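Local coordinates for protein afamin (Homo sapiens, PDB 6FAK) that carries hydrophobic molecules in body fluids, binding vitamin E and keeping lipidated Wnt proteins soluble and active, at residues Ile352-Lys357 and Phe482-Pro487; Val427-Lys432 and Phe458-Gly463; Thr438-Leu443 and Asp451-Leu456. One frame throughout, in Å; residues are numbered along the deposited sequence.

Contact 1 of 3, residues Ile352-Lys357 and Phe482-Pro487; sequences IVQIYK and FAFRRP
Phe-484 meets Gln-354 and Ile-355 through the rim of its ring, and the contact is almost wholly apolar. CE1 of Phe-484 lies 4.2 Å from CG of Gln-354, with CB of the same glutamine equally near, so its aliphatic part does the touching. At the neighbouring corner of the ring, CZ of Phe-484 approaches CD1 of Ile-355 at 4.3 Å. Both partners stand near the ring plane, at its edge. A long, rigid apolar side chain suits this place because it can bridge a wide gap and offer its edge to two aliphatic groups: the closest CA atoms, those of Gln-354 and Ala-483, are 8.2 Å apart.

The contact joins two of the three albumin domains. Helix 346-363 belongs to the second, whereas Phe-484 belongs to the third, in a type I turn from Phe-482 to Arg-485, where it is the N-cap residue of helix 485-490.

Polar interactions lie to the sides. With chi1 at -176° and a bend at chi2, one of two conformers of Gln-354 keeps CG beside the ring while its amide, 60° from the ring plane, gives NE2 to OD1 of Asp-358. Nearby, Arg-351 hydrogen-bonds the carbonyl O of Ala-483 and also packs against Phe-484, adding a polar tie between the domains. Bound glycols, probably from the crystallisation liquor, lie about 4 Å from the side chains of Gln-354 and Ile-355.

Contact 2 of 3, residues Val427-Lys432 and Phe458-Gly463; sequences VSLGEK and FGELCG
Helices 427-432 and 458-462 run nearly antiparallel, at 163°, with their axes 10.5 Å apart and Leu-429 facing Leu-461 at the closest CA pair. Part of the gap is bridged by leucines: CD1 of Leu-429 meets CD1 of Leu-461 at 3.7 Å, the two side chains crossing at about a right angle. The other branch of Leu-429, CD2, rests 4.1 Å from CB of Glu-460, so one residue covers two successive positions of the partner helix.

Beside this apolar contact, Lys-432 reaches across with its chain extended beyond CG and brings its NZ to 3.2 Å from OE2 of Glu-460 in a salt bridge. The ammonium sits over the flat of the carboxylate, a charge contact rather than a hydrogen bond. The same OE2 is also paired with Lys-200, its stronger partner. Replacing Glu-460 by an alanine is likely to leave Lys-432 and Lys-200 without the carboxylate they share, their like charges no longer bridged.

Both helices belong to the third albumin domain. Leu-421 touches both leucines, Leu-414 of helix 376-417 packs on Leu-429, and Phe-489 of helix 485-490 packs on Leu-461, while the second partner Lys-200 comes from helix 177-209.

Contact 3 of 3, residues Thr438-Leu443 and Asp451-Leu456; sequences TTCCTL and DNLADL
Thr-439 is the first residue of 438-443 to touch the other segment, and it does so with its methyl group. CG2 of Thr-439 lies 3.9 Å from CD1 of Leu-453, and the two side chains cross at about a right angle. The rotation about CA-CB (chi1 -60°) sets CG2 anti to the backbone N and OG1 beside it; the hydroxyl can then bond the carbonyl O of Thr-435 one turn back while the methyl serves the leucine. Threonine suits an exposed helix position of this kind, since it offers both a polar and an apolar branch.

Cys-440 follows at the end of helix 423-440. SG of Cys-440 comes to 3.7 Å from CD1 of Leu-453, so a single methyl rests against both residues. The sulfur is tied to Cys-449 in a disulfide, which makes it an apolar surface well matched to a leucine branch.

At Cys-441 the chain leaves helical geometry, and its disulfide to Cys-395 links the helix end to helix 376-417. Paired disulfides on adjacent cysteines are a hallmark of the albumin fold. Cys-441 and Thr-442 are the central residues of a type II turn, closed by a 3.1 Å bond from Leu-443 N to Cys-440 O.

Leu-453 also lies about 4 Å from a bound glycol ether, probably from the crystallisation liquor. Its helix, 446-462, is flanked by helix 346-363 at Asn-452, helix 177-209 at Leu-456 and helix 485-490 at Ala-454.

In the fold
Contacts 2 and 3 join the same pair of helices, 423-440 and 446-462, at two levels about 14 Å apart between centres, contact 3 being nearer the turn that connects them. Contact 1 encloses both along the chain and ties this domain to the preceding one; its centre is 21 Å from that of contact 2 and 19 Å from that of contact 3. Arg-486 links all three: its NH1 forms a salt bridge of 2.7 Å with OD1 of Asp-451, and its CG packs 3.9 Å from CE2 of Phe-458. Phe-482, Asn-452, Leu-453 and Asp-455 from contacts 1 and 3 line one bound glycol ether, probably from the crystallisation liquor.

Contact 1 of 3, residues Ile352-Lys357 and Phe482-Pro487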
loop_
_atom_site.group_PDB
_atom_site.type_symbol
_atom_site.label_atom_id
_atom_site.label_comp_id
_atom_site.label_asym_id
_atom_site.label_seq_id
_atom_site.Cartn_x
_atom_site.Cartn_y
_atom_site.Cartn_z
ATOM N N ILE A 352 17.035 -7.218 -11.776
ATOM C CA ILE A 352 17.602 -7.737 -13.008
ATOM C C ILE A 352 17.904 -6.613 -14.013
ATOM O O ILE A 352 18.986 -6.594 -14.630
ATOM C CB ILE A 352 16.727 -8.905 -13.586
ATOM C CG1 ILE A 352 16.924 -10.108 -12.653
ATOM C CG2 ILE A 352 17.110 -9.250 -15.035
ATOM C CD1 ILE A 352 15.910 -11.194 -12.835
ATOM N N VAL A 353 16.994 -5.658 -14.133
ATOM C CA VAL A 353 17.223 -4.532 -15.032
ATOM C C VAL A 353 18.462 -3.747 -14.578
ATOM O O VAL A 353 19.323 -3.401 -15.418
ATOM C CB VAL A 353 16.001 -3.610 -15.168
ATOM C CG1 VAL A 353 16.348 -2.404 -16.029
ATOM C CG2 VAL A 353 14.786 -4.337 -15.771
ATOM N N GLN A 354 18.582 -3.494 -13.274
ATOM C CA GLN A 354 19.733 -2.762 -12.759
ATOM C C GLN A 354 21.048 -3.491 -12.954
ATOM O O GLN A 354 22.088 -2.878 -13.286
ATOM C CB GLN A 354 19.543 -2.473 -11.264
ATOM C CG GLN A 354 20.639 -1.623 -10.652
ATOM C CD GLN A 354 20.660 -0.234 -11.278
ATOM O OE1 GLN A 354 19.620 0.444 -11.313
ATOM N NE2 GLN A 354 21.810 0.169 -11.827
ATOM N N ILE A 355 21.032 -4.781 -12.660
ATOM C CA ILE A 355 22.206 -5.631 -12.893
ATOM C C ILE A 355 22.629 -5.608 -14.360
ATOM O O ILE A 355 23.812 -5.537 -14.642
ATOM C CB ILE A 355 21.968 -7.033 -12.398
ATOM C CG1 ILE A 355 22.029 -6.984 -10.869
ATOM C CG2 ILE A 355 23.007 -8.027 -12.916
ATOM C CD1 ILE A 355 21.424 -8.202 -10.246
ATOM N N TYR A 356 21.655 -5.693 -15.261
ATOM C CA TYR A 356 21.943 -5.625 -16.708
ATOM C C TYR A 356 22.579 -4.268 -17.047
ATOM O O TYR A 356 23.577 -4.202 -17.780
ATOM C CB TYR A 356 20.671 -5.911 -17.527
ATOM C CG TYR A 356 20.888 -6.016 -19.017
ATOM C CD1 TYR A 356 21.837 -6.890 -19.532
ATOM C CD2 TYR A 356 20.177 -5.227 -19.895
ATOM C CE1 TYR A 356 22.057 -7.023 -20.889
ATOM C CE2 TYR A 356 20.378 -5.357 -21.280
ATOM C CZ TYR A 356 21.353 -6.242 -21.757
ATOM O OH TYR A 356 21.625 -6.337 -23.133
ATOM N N LYS A 357 21.992 -3.187 -16.554
ATOM C CA LYS A 357 22.548 -1.859 -16.747
ATOM C C LYS A 357 23.995 -1.681 -16.215
ATOM O O LYS A 357 24.867 -1.184 -16.945
ATOM C CB LYS A 357 21.625 -0.830 -16.112
ATOM C CG LYS A 357 22.100 0.599 -16.164
ATOM C CD LYS A 357 20.996 1.495 -15.556
ATOM C CE LYS A 357 21.380 2.967 -15.642
ATOM N NZ LYS A 357 20.350 3.808 -14.965
ATOM N N PHE A 482 15.447 1.534 -4.971
ATOM C CA PHE A 482 14.144 0.965 -4.866
ATOM C C PHE A 482 14.117 -0.553 -4.967
ATOM O O PHE A 482 13.562 -1.237 -4.122
ATOM C CB PHE A 482 13.294 1.645 -5.952
ATOM C CG PHE A 482 11.904 1.203 -5.963
ATOM C CD1 PHE A 482 11.033 1.596 -4.957
ATOM C CD2 PHE A 482 11.467 0.333 -6.938
ATOM C CE1 PHE A 482 9.720 1.159 -4.945
ATOM C CE2 PHE A 482 10.163 -0.114 -6.931
ATOM C CZ PHE A 482 9.278 0.299 -5.930
ATOM N N ALA A 483 14.730 -1.081 -6.021
ATOM C CA ALA A 483 14.716 -2.512 -6.264
ATOM C C ALA A 483 15.428 -3.348 -5.187
ATOM O O ALA A 483 15.038 -4.443 -4.913
ATOM C CB ALA A 483 15.314 -2.809 -7.640
ATOM N N PHE A 484 16.470 -2.799 -4.589
ATOM C CA PHE A 484 17.284 -3.466 -3.562
ATOM C C PHE A 484 16.921 -3.042 -2.122
ATOM O O PHE A 484 17.636 -3.382 -1.180
ATOM C CB PHE A 484 18.772 -3.199 -3.820
ATOM C CG PHE A 484 19.288 -3.944 -5.029
ATOM C CD1 PHE A 484 19.239 -3.366 -6.273
ATOM C CD2 PHE A 484 19.717 -5.260 -4.914
ATOM C CE1 PHE A 484 19.671 -4.063 -7.406
ATOM C CE2 PHE A 484 20.135 -5.960 -6.048
ATOM C CZ PHE A 484 20.119 -5.345 -7.296
ATOM N N ARG A 485 15.794 -2.376 -1.968
ATOM C CA ARG A 485 15.331 -1.971 -0.636
ATOM C C ARG A 485 15.079 -3.153 0.350
ATOM O O ARG A 485 15.495 -3.096 1.497
ATOM C CB ARG A 485 14.079 -1.088 -0.805
ATOM C CG ARG A 485 13.520 -0.587 0.502
ATOM C CD ARG A 485 12.860 0.767 0.281
ATOM N NE ARG A 485 11.688 0.647 -0.555
ATOM C CZ ARG A 485 10.912 1.656 -0.970
ATOM N NH1 ARG A 485 11.223 2.931 -0.669
ATOM N NH2 ARG A 485 9.849 1.382 -1.678
ATOM N N ARG A 486 14.390 -4.206 -0.090
ATOM C CA ARG A 486 14.138 -5.357 0.777
ATOM C C ARG A 486 15.467 -6.057 1.188
ATOM O O ARG A 486 15.721 -6.225 2.374
ATOM C CB ARG A 486 13.086 -6.311 0.194
ATOM C CG ARG A 486 12.480 -7.304 1.206
ATOM C CD ARG A 486 11.591 -8.348 0.515
ATOM N NE ARG A 486 11.370 -9.502 1.383
ATOM C CZ ARG A 486 11.228 -10.779 1.029
ATOM N NH1 ARG A 486 11.217 -11.139 -0.245
ATOM N NH2 ARG A 486 11.030 -11.691 1.956
ATOM N N PRO A 487 16.325 -6.426 0.228
ATOM C CA PRO A 487 17.679 -6.900 0.625
ATOM C C PRO A 487 18.473 -5.982 1.590
ATOM O O PRO A 487 19.143 -6.491 2.476
ATOM C CB PRO A 487 18.415 -7.049 -0.702
ATOM C CG PRO A 487 17.334 -7.232 -1.727
ATOM C CD PRO A 487 16.096 -6.543 -1.235
#

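Contact 2 of 3, residues Val427-Lys432 and Phe458-Gly463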
loop_
_atom_site.group_PDB
_atom_site.type_symbol
_atom_site.label_atom_id
_atom_site.label_comp_id
_atom_site.label_asym_id
_atom_site.label_seq_id
_atom_site.Cartn_x
_atom_site.Cartn_y
_atom_site.Cartn_z
ATOM N N VAL A 427 3.548 -2.968 15.097
ATOM C CA VAL A 427 2.537 -3.998 15.080
ATOM C C VAL A 427 1.884 -4.138 13.702
ATOM O O VAL A 427 1.818 -5.240 13.189
ATOM C CB VAL A 427 1.491 -3.767 16.204
ATOM C CG1 VAL A 427 0.254 -4.683 16.001
ATOM C CG2 VAL A 427 2.116 -4.091 17.550
ATOM N N SER A 428 1.440 -3.037 13.097
ATOM C CA SER A 428 0.922 -3.027 11.709
ATOM C C SER A 428 1.894 -3.607 10.696
ATOM O O SER A 428 1.503 -4.401 9.864
ATOM C CB SER A 428 0.486 -1.635 11.260
ATOM O OG SER A 428 -0.633 -1.397 12.041
ATOM N N LEU A 429 3.147 -3.194 10.758
ATOM C CA LEU A 429 4.177 -3.682 9.840
ATOM C C LEU A 429 4.446 -5.182 9.971
ATOM O O LEU A 429 4.655 -5.889 8.976
ATOM C CB LEU A 429 5.484 -2.888 10.062
ATOM C CG LEU A 429 5.436 -1.438 9.645
ATOM C CD1 LEU A 429 6.713 -0.689 10.076
ATOM C CD2 LEU A 429 5.290 -1.308 8.152
ATOM N N GLY A 430 4.468 -5.671 11.212
ATOM C CA GLY A 430 4.579 -7.075 11.465
ATOM C C GLY A 430 3.421 -7.888 10.888
ATOM O O GLY A 430 3.652 -8.941 10.263
ATOM N N GLU A 431 2.188 -7.425 11.090
ATOM C CA GLU A 431 1.014 -8.115 10.528
ATOM C C GLU A 431 1.068 -8.101 9.016
ATOM O O GLU A 431 0.890 -9.141 8.389
ATOM C CB GLU A 431 -0.338 -7.535 11.009
ATOM C CG GLU A 431 -1.030 -8.373 12.086
ATOM C CD GLU A 431 -1.539 -9.747 11.610
ATOM O OE1 GLU A 431 -1.402 -10.724 12.360
ATOM O OE2 GLU A 431 -2.090 -9.865 10.503
ATOM N N LYS A 432 1.348 -6.941 8.436
ATOM C CA LYS A 432 1.519 -6.850 7.000
ATOM C C LYS A 432 2.637 -7.762 6.482
ATOM O O LYS A 432 2.469 -8.429 5.459
ATOM C CB LYS A 432 1.778 -5.415 6.568
ATOM C CG LYS A 432 0.531 -4.572 6.689
ATOM C CD LYS A 432 0.769 -3.072 6.509
ATOM C CE LYS A 432 -0.460 -2.271 6.980
ATOM N NZ LYS A 432 -0.210 -0.800 7.120
ATOM N N PHE A 458 7.897 -2.307 3.168
ATOM C CA PHE A 458 8.938 -1.259 3.291
ATOM C C PHE A 458 8.502 0.002 2.568
ATOM O O PHE A 458 8.915 1.121 2.939
ATOM C CB PHE A 458 10.353 -1.816 2.973
ATOM C CG PHE A 458 10.691 -3.000 3.863
ATOM C CD1 PHE A 458 10.896 -2.815 5.250
ATOM C CD2 PHE A 458 10.670 -4.300 3.375
ATOM C CE1 PHE A 458 11.147 -3.899 6.116
ATOM C CE2 PHE A 458 10.916 -5.391 4.220
ATOM C CZ PHE A 458 11.153 -5.195 5.588
ATOM N N GLY A 459 7.568 -0.143 1.639
ATOM C CA GLY A 459 6.874 1.025 1.081
ATOM C C GLY A 459 6.025 1.801 2.059
ATOM O O GLY A 459 6.002 3.025 2.031
ATOM N N GLU A 460 5.323 1.081 2.929
ATOM C CA GLU A 460 4.563 1.682 4.045
ATOM C C GLU A 460 5.507 2.394 5.040
ATOM O O GLU A 460 5.243 3.507 5.496
ATOM C CB GLU A 460 3.825 0.585 4.798
ATOM C CG GLU A 460 2.557 1.041 5.476
ATOM C CD GLU A 460 1.303 0.799 4.652
ATOM O OE1 GLU A 460 1.294 -0.060 3.734
ATOM O OE2 GLU A 460 0.316 1.479 4.959
ATOM N N LEU A 461 6.586 1.701 5.392
ATOM C CA LEU A 461 7.585 2.185 6.319
ATOM C C LEU A 461 8.294 3.472 5.885
ATOM O O LEU A 461 8.559 4.344 6.676
ATOM C CB LEU A 461 8.672 1.097 6.479
ATOM C CG LEU A 461 9.843 1.272 7.452
ATOM C CD1 LEU A 461 9.341 1.651 8.803
ATOM C CD2 LEU A 461 10.586 -0.050 7.586
ATOM N N CYS A 462 8.640 3.542 4.610
ATOM C CA CYS A 462 9.482 4.599 4.117
ATOM C C CYS A 462 8.763 5.916 3.853
ATOM O O CYS A 462 9.424 6.939 3.697
ATOM C CB CYS A 462 10.215 4.154 2.862
ATOM S SG CYS A 462 11.379 2.851 3.316
ATOM N N GLY A 463 7.436 5.879 3.796
ATOM C CA GLY A 463 6.650 7.105 3.719
ATOM C C GLY A 463 6.127 7.353 2.313
ATOM O O GLY A 463 6.782 6.974 1.290
#

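Contact 3 of 3, residues Thr438-Leu443 and Asp451-Leu456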
loop_
_atom_site.group_PDB
_atom_site.type_symbol
_atom_site.label_atom_id
_atom_site.label_comp_id
_atom_site.label_asym_id
_atom_site.label_seq_id
_atom_site.Cartn_x
_atom_site.Cartn_y
_atom_site.Cartn_z
ATOM N N THR A 438 1.172 -15.946 4.645
ATOM C CA THR A 438 -0.138 -16.611 4.748
ATOM C C THR A 438 -0.914 -16.601 3.437
ATOM O O THR A 438 -1.649 -17.521 3.141
ATOM C CB THR A 438 -1.066 -15.964 5.811
ATOM O OG1 THR A 438 -1.362 -14.618 5.431
ATOM C CG2 THR A 438 -0.448 -15.966 7.205
ATOM N N THR A 439 -0.779 -15.548 2.668
ATOM C CA THR A 439 -1.396 -15.458 1.378
ATOM C C THR A 439 -0.719 -16.347 0.305
ATOM O O THR A 439 -1.426 -16.883 -0.538
ATOM C CB THR A 439 -1.341 -13.999 0.897
ATOM O OG1 THR A 439 -2.038 -13.183 1.847
ATOM C CG2 THR A 439 -1.935 -13.827 -0.481
ATOM N N CYS A 440 0.614 -16.480 0.337
ATOM C CA CYS A 440 1.384 -16.960 -0.813
ATOM C C CYS A 440 2.104 -18.269 -0.654
ATOM O O CYS A 440 2.472 -18.876 -1.668
ATOM C CB CYS A 440 2.486 -15.942 -1.151
ATOM S SG CYS A 440 1.949 -14.243 -1.444
ATOM N N CYS A 441 2.440 -18.660 0.578
ATOM C CA CYS A 441 3.348 -19.796 0.753
ATOM C C CYS A 441 2.615 -21.038 0.223
ATOM O O CYS A 441 1.408 -21.142 0.351
ATOM C CB CYS A 441 3.903 -19.948 2.170
ATOM S SG CYS A 441 5.179 -18.729 2.664
ATOM N N THR A 442 3.347 -21.883 -0.503
ATOM C CA THR A 442 2.825 -23.102 -1.196
ATOM C C THR A 442 2.102 -22.912 -2.534
ATOM O O THR A 442 1.823 -23.914 -3.234
ATOM C CB THR A 442 1.950 -24.028 -0.301
ATOM O OG1 THR A 442 0.650 -23.447 -0.103
ATOM C CG2 THR A 442 2.639 -24.278 1.019
ATOM N N LEU A 443 1.796 -21.678 -2.923
ATOM C CA LEU A 443 1.216 -21.447 -4.252
ATOM C C LEU A 443 2.241 -21.811 -5.330
ATOM O O LEU A 443 3.424 -21.923 -5.036
ATOM C CB LEU A 443 0.782 -19.982 -4.439
ATOM C CG LEU A 443 -0.249 -19.420 -3.459
ATOM C CD1 LEU A 443 -0.579 -17.996 -3.878
ATOM C CD2 LEU A 443 -1.485 -20.310 -3.388
ATOM N N ASP A 451 7.430 -12.094 -2.717
ATOM C CA ASP A 451 8.365 -10.977 -2.843
ATOM C C ASP A 451 7.584 -9.698 -3.182
ATOM O O ASP A 451 7.923 -8.640 -2.675
ATOM C CB ASP A 451 9.472 -11.316 -3.836
ATOM C CG ASP A 451 10.668 -10.351 -3.778
ATOM O OD1 ASP A 451 11.175 -9.998 -2.695
ATOM O OD2 ASP A 451 11.128 -9.899 -4.835
ATOM N N ASN A 452 6.521 -9.811 -3.980
ATOM C CA ASN A 452 5.653 -8.682 -4.311
ATOM C C ASN A 452 4.985 -8.107 -3.042
ATOM O O ASN A 452 4.980 -6.885 -2.822
ATOM C CB ASN A 452 4.567 -9.090 -5.312
ATOM C CG ASN A 452 5.047 -9.084 -6.786
ATOM O OD1 ASN A 452 6.029 -8.446 -7.155
ATOM N ND2 ASN A 452 4.308 -9.802 -7.635
ATOM N N LEU A 453 4.383 -8.978 -2.244
ATOM C CA LEU A 453 3.683 -8.531 -1.047
ATOM C C LEU A 453 4.608 -8.089 0.062
ATOM O O LEU A 453 4.303 -7.119 0.733
ATOM C CB LEU A 453 2.721 -9.581 -0.526
ATOM C CG LEU A 453 1.474 -9.848 -1.366
ATOM C CD1 LEU A 453 0.630 -10.888 -0.648
ATOM C CD2 LEU A 453 0.645 -8.607 -1.583
ATOM N N ALA A 454 5.727 -8.782 0.256
ATOM C CA ALA A 454 6.736 -8.340 1.229
ATOM C C ALA A 454 7.321 -6.967 0.948
ATOM O O ALA A 454 7.559 -6.177 1.883
ATOM C CB ALA A 454 7.883 -9.350 1.328
ATOM N N ASP A 455 7.521 -6.657 -0.331
ATOM C CA ASP A 455 8.078 -5.377 -0.713
ATOM C C ASP A 455 7.189 -4.179 -0.337
ATOM O O ASP A 455 7.675 -3.089 0.023
ATOM C CB ASP A 455 8.348 -5.351 -2.220
ATOM C CG ASP A 455 9.512 -4.436 -2.582
ATOM O OD1 ASP A 455 10.688 -4.795 -2.250
ATOM O OD2 ASP A 455 9.247 -3.369 -3.195
ATOM N N LEU A 456 5.890 -4.410 -0.343
ATOM C CA LEU A 456 4.962 -3.385 0.073
ATOM C C LEU A 456 5.103 -2.939 1.515
ATOM O O LEU A 456 4.700 -1.847 1.851
ATOM C CB LEU A 456 3.521 -3.828 -0.129
ATOM C CG LEU A 456 3.112 -4.294 -1.534
ATOM C CD1 LEU A 456 1.639 -4.728 -1.515
ATOM C CD2 LEU A 456 3.453 -3.269 -2.587
#